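Local coordinates for protein Alpha/beta hydrolase (Enterobacter asburiae, PDB 6KMO) that probably hydrolyses carboxylic ester bonds as an esterase or lipase of the alpha/beta hydrolase fold, at residues A[150-161]-A[188-199]. The protein carries 2 engineered substitutions. Sequence-based numbering, arbitrary orientation.
Sequences INQAYEATKWVA and SVALQAKQFNGP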
ATOM      1  N   ILE A 150     -27.667  -6.166   0.380  1.00  6.77           N
ATOM      2  CA  ILE A 150     -26.848  -6.297   1.591  1.00  7.81           C
ATOM      3  C   ILE A 150     -27.399  -7.380   2.516  1.00  8.10           C
ATOM      4  O   ILE A 150     -26.646  -7.978   3.295  1.00  7.79           O
ATOM      5  CB  ILE A 150     -26.606  -4.960   2.327  1.00  7.58           C
ATOM      6  CG1 ILE A 150     -27.920  -4.345   2.796  1.00  8.46           C
ATOM      7  CG2 ILE A 150     -25.783  -4.014   1.450  1.00  8.54           C
ATOM      8  CD1 ILE A 150     -27.761  -3.471   4.010  1.00 13.66           C
ATOM      9  N   ASN A 151     -28.702  -7.653   2.451  1.00  7.69           N
ATOM     10  CA  ASN A 151     -29.258  -8.769   3.198  1.00  8.31           C
ATOM     11  C   ASN A 151     -28.782 -10.092   2.616  1.00  8.36           C
ATOM     12  O   ASN A 151     -28.385 -10.999   3.361  1.00  8.29           O
ATOM     13  CB  ASN A 151     -30.773  -8.721   3.186  1.00  8.47           C
ATOM     14  CG  ASN A 151     -31.356  -9.932   3.851  1.00 14.64           C
ATOM     15  OD1 ASN A 151     -31.185 -10.099   5.041  1.00 17.03           O
ATOM     16  ND2 ASN A 151     -31.954 -10.803   3.095  1.00 15.63           N
ATOM     17  N   GLN A 152     -28.827 -10.223   1.285  1.00  8.00           N
ATOM     18  CA  GLN A 152     -28.302 -11.419   0.638  1.00  8.25           C
ATOM     19  C   GLN A 152     -26.848 -11.637   1.003  1.00  8.37           C
ATOM     20  O   GLN A 152     -26.443 -12.764   1.308  1.00  8.61           O
ATOM     21  CB  GLN A 152     -28.443 -11.317  -0.881  1.00  7.02           C
ATOM     22  CG  GLN A 152     -29.874 -11.379  -1.367  1.00  7.54           C
ATOM     23  CD  GLN A 152     -30.027 -10.951  -2.797  1.00 10.60           C
ATOM     24  OE1 GLN A 152     -29.296 -10.108  -3.294  1.00  8.08           O
ATOM     25  NE2 GLN A 152     -31.017 -11.507  -3.466  1.00 18.24           N
ATOM     26  N   ALA A 153     -26.052 -10.569   0.986  1.00  6.88           N
ATOM     27  CA  ALA A 153     -24.639 -10.683   1.319  1.00  7.31           C
ATOM     28  C   ALA A 153     -24.447 -11.174   2.749  1.00  7.45           C
ATOM     29  O   ALA A 153     -23.598 -12.042   3.003  1.00  7.16           O
ATOM     30  CB  ALA A 153     -23.981  -9.320   1.136  1.00  7.61           C
ATOM     31  N   TYR A 154     -25.220 -10.627   3.690  1.00  7.05           N
ATOM     32  CA  TYR A 154     -25.106 -11.060   5.081  1.00  7.01           C
ATOM     33  C   TYR A 154     -25.534 -12.520   5.247  1.00  8.50           C
ATOM     34  O   TYR A 154     -24.854 -13.305   5.919  1.00  6.82           O
ATOM     35  CB  TYR A 154     -25.894 -10.143   6.033  1.00  8.35           C
ATOM     36  CG  TYR A 154     -25.862 -10.675   7.442  1.00  8.38           C
ATOM     37  CD1 TYR A 154     -24.742 -10.541   8.226  1.00  8.54           C
ATOM     38  CD2 TYR A 154     -26.922 -11.399   7.945  1.00 11.50           C
ATOM     39  CE1 TYR A 154     -24.674 -11.065   9.503  1.00  8.72           C
ATOM     40  CE2 TYR A 154     -26.867 -11.936   9.214  1.00 16.62           C
ATOM     41  CZ  TYR A 154     -25.749 -11.759   9.984  1.00 13.90           C
ATOM     42  OH  TYR A 154     -25.718 -12.298  11.249  1.00 19.06           O
ATOM     43  N   GLU A 155     -26.664 -12.896   4.648  1.00  8.22           N
ATOM     44  CA  GLU A 155     -27.125 -14.274   4.764  1.00  8.53           C
ATOM     45  C   GLU A 155     -26.112 -15.246   4.174  1.00  8.78           C
ATOM     46  O   GLU A 155     -25.871 -16.323   4.735  1.00  8.88           O
ATOM     47  CB  GLU A 155     -28.494 -14.422   4.099  1.00 10.82           C
ATOM     48  CG  GLU A 155     -29.643 -13.738   4.848  1.00 12.26           C
ATOM     49  CD  GLU A 155     -30.012 -14.416   6.154  1.00 19.15           C
ATOM     50  OE1 GLU A 155     -29.640 -15.584   6.368  1.00 22.37           O
ATOM     51  OE2 GLU A 155     -30.701 -13.772   6.975  1.00 33.71           O
ATOM     52  N   ALA A 156     -25.500 -14.896   3.050  1.00  7.18           N
ATOM     53  CA  ALA A 156     -24.481 -15.774   2.461  1.00  6.56           C
ATOM     54  C   ALA A 156     -23.244 -15.877   3.354  1.00  7.66           C
ATOM     55  O   ALA A 156     -22.632 -16.947   3.466  1.00  7.67           O
ATOM     56  CB  ALA A 156     -24.100 -15.267   1.073  1.00  7.62           C
ATOM     57  N   THR A 157     -22.862 -14.769   4.000  1.00  5.99           N
ATOM     58  CA  THR A 157     -21.738 -14.765   4.928  1.00  6.26           C
ATOM     59  C   THR A 157     -22.017 -15.677   6.111  1.00  8.24           C
ATOM     60  O   THR A 157     -21.166 -16.494   6.506  1.00  6.97           O
ATOM     61  CB  THR A 157     -21.487 -13.323   5.392  1.00  6.76           C
ATOM     62  OG1 THR A 157     -21.142 -12.492   4.258  1.00  7.29           O
ATOM     63  CG2 THR A 157     -20.362 -13.249   6.398  1.00  7.69           C
ATOM     64  N   LYS A 158     -23.209 -15.540   6.692  0.72  7.64           N
ATOM     65  CA  LYS A 158     -23.623 -16.420   7.780  0.72  8.75           C
ATOM     66  C   LYS A 158     -23.606 -17.877   7.339  0.72  9.18           C
ATOM     67  O   LYS A 158     -23.173 -18.756   8.094  0.72  9.59           O
ATOM     68  CB  LYS A 158     -25.013 -16.009   8.265  0.72 10.87           C
ATOM     69  CG  LYS A 158     -25.496 -16.759   9.484  0.72 16.67           C
ATOM     70  CD  LYS A 158     -26.769 -16.122  10.039  0.72 21.22           C
ATOM     71  CE  LYS A 158     -27.525 -17.090  10.946  0.72 26.63           C
ATOM     72  NZ  LYS A 158     -27.782 -18.402  10.284  0.72 30.84           N
ATOM     73  N   TRP A 159     -24.055 -18.152   6.116  1.00  8.17           N
ATOM     74  CA  TRP A 159     -24.077 -19.524   5.620  1.00  8.19           C
ATOM     75  C   TRP A 159     -22.668 -20.101   5.530  1.00 10.08           C
ATOM     76  O   TRP A 159     -22.410 -21.234   5.961  1.00  9.95           O
ATOM     77  CB  TRP A 159     -24.797 -19.617   4.272  1.00  7.98           C
ATOM     78  CG  TRP A 159     -24.900 -21.044   3.798  1.00  9.99           C
ATOM     79  CD1 TRP A 159     -25.928 -21.909   4.049  1.00 16.63           C
ATOM     80  CD2 TRP A 159     -23.938 -21.763   3.031  1.00 11.14           C
ATOM     81  NE1 TRP A 159     -25.665 -23.125   3.468  1.00 16.85           N
ATOM     82  CE2 TRP A 159     -24.450 -23.070   2.843  1.00 14.56           C
ATOM     83  CE3 TRP A 159     -22.698 -21.437   2.477  1.00 10.62           C
ATOM     84  CZ2 TRP A 159     -23.757 -24.046   2.131  1.00 15.60           C
ATOM     85  CZ3 TRP A 159     -22.014 -22.417   1.760  1.00 13.39           C
ATOM     86  CH2 TRP A 159     -22.549 -23.704   1.602  1.00 15.59           C
ATOM     87  N   VAL A 160     -21.730 -19.345   4.972  1.00  7.54           N
ATOM     88  CA  VAL A 160     -20.359 -19.839   4.888  1.00  7.55           C
ATOM     89  C   VAL A 160     -19.780 -20.073   6.279  1.00  7.60           C
ATOM     90  O   VAL A 160     -19.073 -21.059   6.514  1.00  8.26           O
ATOM     91  CB  VAL A 160     -19.487 -18.879   4.053  1.00  6.94           C
ATOM     92  CG1 VAL A 160     -18.034 -19.265   4.145  1.00  8.40           C
ATOM     93  CG2 VAL A 160     -19.942 -18.853   2.608  1.00  8.49           C
ATOM     94  N   ALA A 161     -20.018 -19.141   7.214  1.00  7.91           N
ATOM     95  CA  ALA A 161     -19.492 -19.323   8.556  1.00  9.09           C
ATOM     96  C   ALA A 161     -19.981 -20.626   9.176  1.00 10.17           C
ATOM     97  O   ALA A 161     -19.215 -21.320   9.855  1.00 12.17           O
ATOM     98  CB  ALA A 161     -19.911 -18.151   9.437  1.00  9.33           C
ATOM     99  N   SER A 188     -21.295  -2.923   5.240  0.67  6.17           N
ATOM    100  CA  SER A 188     -22.689  -3.194   5.567  0.67  5.84           C
ATOM    101  C   SER A 188     -22.841  -4.558   6.217  0.67  6.74           C
ATOM    102  O   SER A 188     -23.611  -4.725   7.175  0.67  7.22           O
ATOM    103  CB  SER A 188     -23.502  -3.113   4.284  0.67  8.58           C
ATOM    104  OG  SER A 188     -24.875  -3.074   4.564  0.67  8.16           O
ATOM    105  N   VAL A 189     -22.133  -5.559   5.700  1.00  6.65           N
ATOM    106  CA  VAL A 189     -22.197  -6.902   6.271  1.00  6.85           C
ATOM    107  C   VAL A 189     -21.535  -6.925   7.637  1.00  6.24           C
ATOM    108  O   VAL A 189     -22.048  -7.538   8.576  1.00  6.61           O
ATOM    109  CB  VAL A 189     -21.575  -7.918   5.299  1.00  5.80           C
ATOM    110  CG1 VAL A 189     -21.362  -9.284   5.974  1.00  8.13           C
ATOM    111  CG2 VAL A 189     -22.461  -8.077   4.083  1.00  6.22           C
ATOM    112  N   ALA A 190     -20.398  -6.246   7.783  1.00  6.48           N
ATOM    113  CA  ALA A 190     -19.740  -6.191   9.082  1.00  6.75           C
ATOM    114  C   ALA A 190     -20.632  -5.531  10.135  1.00  7.19           C
ATOM    115  O   ALA A 190     -20.679  -5.981  11.289  1.00  7.06           O
ATOM    116  CB  ALA A 190     -18.394  -5.475   8.974  1.00  6.94           C
ATOM    117  N   LEU A 191     -21.351  -4.473   9.764  1.00  6.54           N
ATOM    118  CA  LEU A 191     -22.216  -3.783  10.724  1.00  7.16           C
ATOM    119  C   LEU A 191     -23.448  -4.619  11.057  1.00  7.95           C
ATOM    120  O   LEU A 191     -23.907  -4.623  12.206  1.00  8.47           O
ATOM    121  CB  LEU A 191     -22.597  -2.408  10.193  1.00  6.43           C
ATOM    122  CG  LEU A 191     -21.466  -1.372  10.160  1.00  6.80           C
ATOM    123  CD1 LEU A 191     -21.823  -0.191   9.290  1.00  6.94           C
ATOM    124  CD2 LEU A 191     -21.084  -0.935  11.567  1.00  8.32           C
ATOM    125  N   GLN A 192     -23.987  -5.360  10.089  1.00  7.23           N
ATOM    126  CA  GLN A 192     -25.054  -6.302  10.417  1.00  7.38           C
ATOM    127  C   GLN A 192     -24.537  -7.380  11.362  1.00  8.81           C
ATOM    128  O   GLN A 192     -25.197  -7.720  12.350  1.00  8.71           O
ATOM    129  CB  GLN A 192     -25.589  -6.954   9.144  1.00  7.66           C
ATOM    130  CG  GLN A 192     -26.451  -6.057   8.284  1.00  8.52           C
ATOM    131  CD  GLN A 192     -26.832  -6.740   6.998  1.00  8.95           C
ATOM    132  OE1 GLN A 192     -27.736  -7.567   6.970  1.00  9.49           O
ATOM    133  NE2 GLN A 192     -26.116  -6.433   5.929  1.00  7.74           N
ATOM    134  N   ALA A 193     -23.365  -7.938  11.078  1.00  8.36           N
ATOM    135  CA  ALA A 193     -22.808  -8.977  11.942  1.00  8.47           C
ATOM    136  C   ALA A 193     -22.608  -8.471  13.366  1.00 10.96           C
ATOM    137  O   ALA A 193     -22.846  -9.207  14.330  1.00 11.54           O
ATOM    138  CB  ALA A 193     -21.511  -9.521  11.348  1.00  8.01           C
ATOM    139  N   LYS A 194     -22.199  -7.216  13.527  0.58  9.37           N
ATOM    140  CA  LYS A 194     -22.063  -6.668  14.872  0.58 10.64           C
ATOM    141  C   LYS A 194     -23.421  -6.575  15.551  0.58 11.31           C
ATOM    142  O   LYS A 194     -23.583  -6.991  16.703  0.58 13.18           O
ATOM    143  CB  LYS A 194     -21.379  -5.304  14.824  0.58 12.94           C
ATOM    144  CG  LYS A 194     -21.257  -4.636  16.192  0.58 15.23           C
ATOM    145  CD  LYS A 194     -20.078  -3.669  16.250  0.58 21.14           C
ATOM    146  CE  LYS A 194     -20.219  -2.541  15.241  0.58 20.37           C
ATOM    147  NZ  LYS A 194     -21.446  -1.724  15.462  0.58 20.20           N
ATOM    148  N   GLN A 195     -24.426  -6.064  14.839  1.00 10.07           N
ATOM    149  CA  GLN A 195     -25.745  -5.921  15.442  1.00 11.58           C
ATOM    150  C   GLN A 195     -26.352  -7.271  15.799  1.00 14.22           C
ATOM    151  O   GLN A 195     -27.042  -7.397  16.823  1.00 17.24           O
ATOM    152  CB  GLN A 195     -26.669  -5.151  14.499  1.00 15.61           C
ATOM    153  CG  GLN A 195     -27.932  -4.656  15.182  1.00 21.86           C
ATOM    154  CD  GLN A 195     -27.630  -3.664  16.291  1.00 20.13           C
ATOM    155  OE1 GLN A 195     -26.676  -2.888  16.203  1.00 33.60           O
ATOM    156  NE2 GLN A 195     -28.431  -3.690  17.337  1.00 31.84           N
ATOM    157  N   PHE A 196     -26.107  -8.291  14.981  1.00 13.52           N
ATOM    158  CA  PHE A 196     -26.752  -9.592  15.133  1.00 13.04           C
ATOM    159  C   PHE A 196     -25.865 -10.616  15.842  1.00 16.39           C
ATOM    160  O   PHE A 196     -26.199 -11.811  15.851  1.00 21.13           O
ATOM    161  CB  PHE A 196     -27.193 -10.120  13.762  1.00 16.13           C
ATOM    162  CG  PHE A 196     -28.086  -9.177  12.993  1.00 14.39           C
ATOM    163  CD1 PHE A 196     -29.023  -8.390  13.634  1.00 18.76           C
ATOM    164  CD2 PHE A 196     -27.982  -9.086  11.613  1.00 18.08           C
ATOM    165  CE1 PHE A 196     -29.841  -7.533  12.916  1.00 20.25           C
ATOM    166  CE2 PHE A 196     -28.797  -8.244  10.892  1.00 16.80           C
ATOM    167  CZ  PHE A 196     -29.717  -7.455  11.534  1.00 18.01           C
ATOM    168  N   ASN A 197     -24.745 -10.184  16.417  1.00 14.89           N
ATOM    169  CA  ASN A 197     -23.826 -11.038  17.177  1.00 14.01           C
ATOM    170  C   ASN A 197     -23.308 -12.238  16.375  1.00 24.27           C
ATOM    171  O   ASN A 197     -23.310 -13.383  16.837  1.00 25.50           O
ATOM    172  CB  ASN A 197     -24.438 -11.485  18.510  1.00 20.90           C
ATOM    173  CG  ASN A 197     -24.983 -10.322  19.315  1.00 28.52           C
ATOM    174  OD1 ASN A 197     -24.229  -9.460  19.772  1.00 41.84           O
ATOM    175  ND2 ASN A 197     -26.300 -10.284  19.481  1.00 35.05           N
ATOM    176  N   GLY A 198     -22.821 -11.962  15.174  1.00 16.90           N
ATOM    177  CA  GLY A 198     -22.054 -12.942  14.432  1.00 13.48           C
ATOM    178  C   GLY A 198     -22.448 -12.908  12.976  1.00 13.68           C
ATOM    179  O   GLY A 198     -23.416 -12.243  12.581  1.00 14.52           O
ATOM    180  N   PRO A 199     -21.707 -13.619  12.140  1.00 10.31           N
ATOM    181  CA  PRO A 199     -20.517 -14.405  12.464  1.00  8.82           C
ATOM    182  C   PRO A 199     -19.242 -13.588  12.665  1.00 10.11           C
ATOM    183  O   PRO A 199     -19.209 -12.409  12.277  1.00 10.81           O
ATOM    184  CB  PRO A 199     -20.360 -15.293  11.225  1.00 13.11           C
ATOM    185  CG  PRO A 199     -20.860 -14.464  10.140  1.00 14.90           C
ATOM    186  CD  PRO A 199     -22.031 -13.696  10.708  1.00 12.59           C
TER
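Two helices on one side of the alpha/beta hydrolase sheet, 148-163 and 181-195, meet here through Tyr154 and Val189; the axes of 150-161 and 188-195 approach to 9.2 Å at a crossing angle of -63°. Val189 is a knob in a hole formed by Ile150, Ala153, Tyr154 and Thr157: its CG2 lies 3.5 Å from Ala153 CB, while CG1 meets Thr157 almost tip to tip. With CG anti to the backbone N (chi1 175°), Tyr154 sends its ring across, past Ala193, and OH donates to Gly198 O (2.7 Å) in the loop after helix 181-195, an acceptor lying at the ring edge. Phe196 turns its own edge to a face of this ring in a T-shaped pair, centroids 5.5 Å apart and planes at 67°. Beside the ring, Pro199, after a cis peptide bond, sets CD near Tyr154 CE1 and packs CB tightly on Ala161 CB (3.4 Å). At the other end, Gln192 NE2 gives a nearly straight bond to Ile150 O (3.1 Å), arriving above the carbonyl plane, opposite the helical donor Tyr154 N. The amide's OE1, buried against Tyr154 CB at 3.3 Å, has no polar partner. Helix 181-195 begins within the GxSxG pattern of what is probably the nucleophile elbow. Thr157 and Val189 rest on Leu176 of strand 174-179, and Ala153 and Thr157 on Phe105 of strand 99-105; Leu8 of the second subunit packs on Gln192.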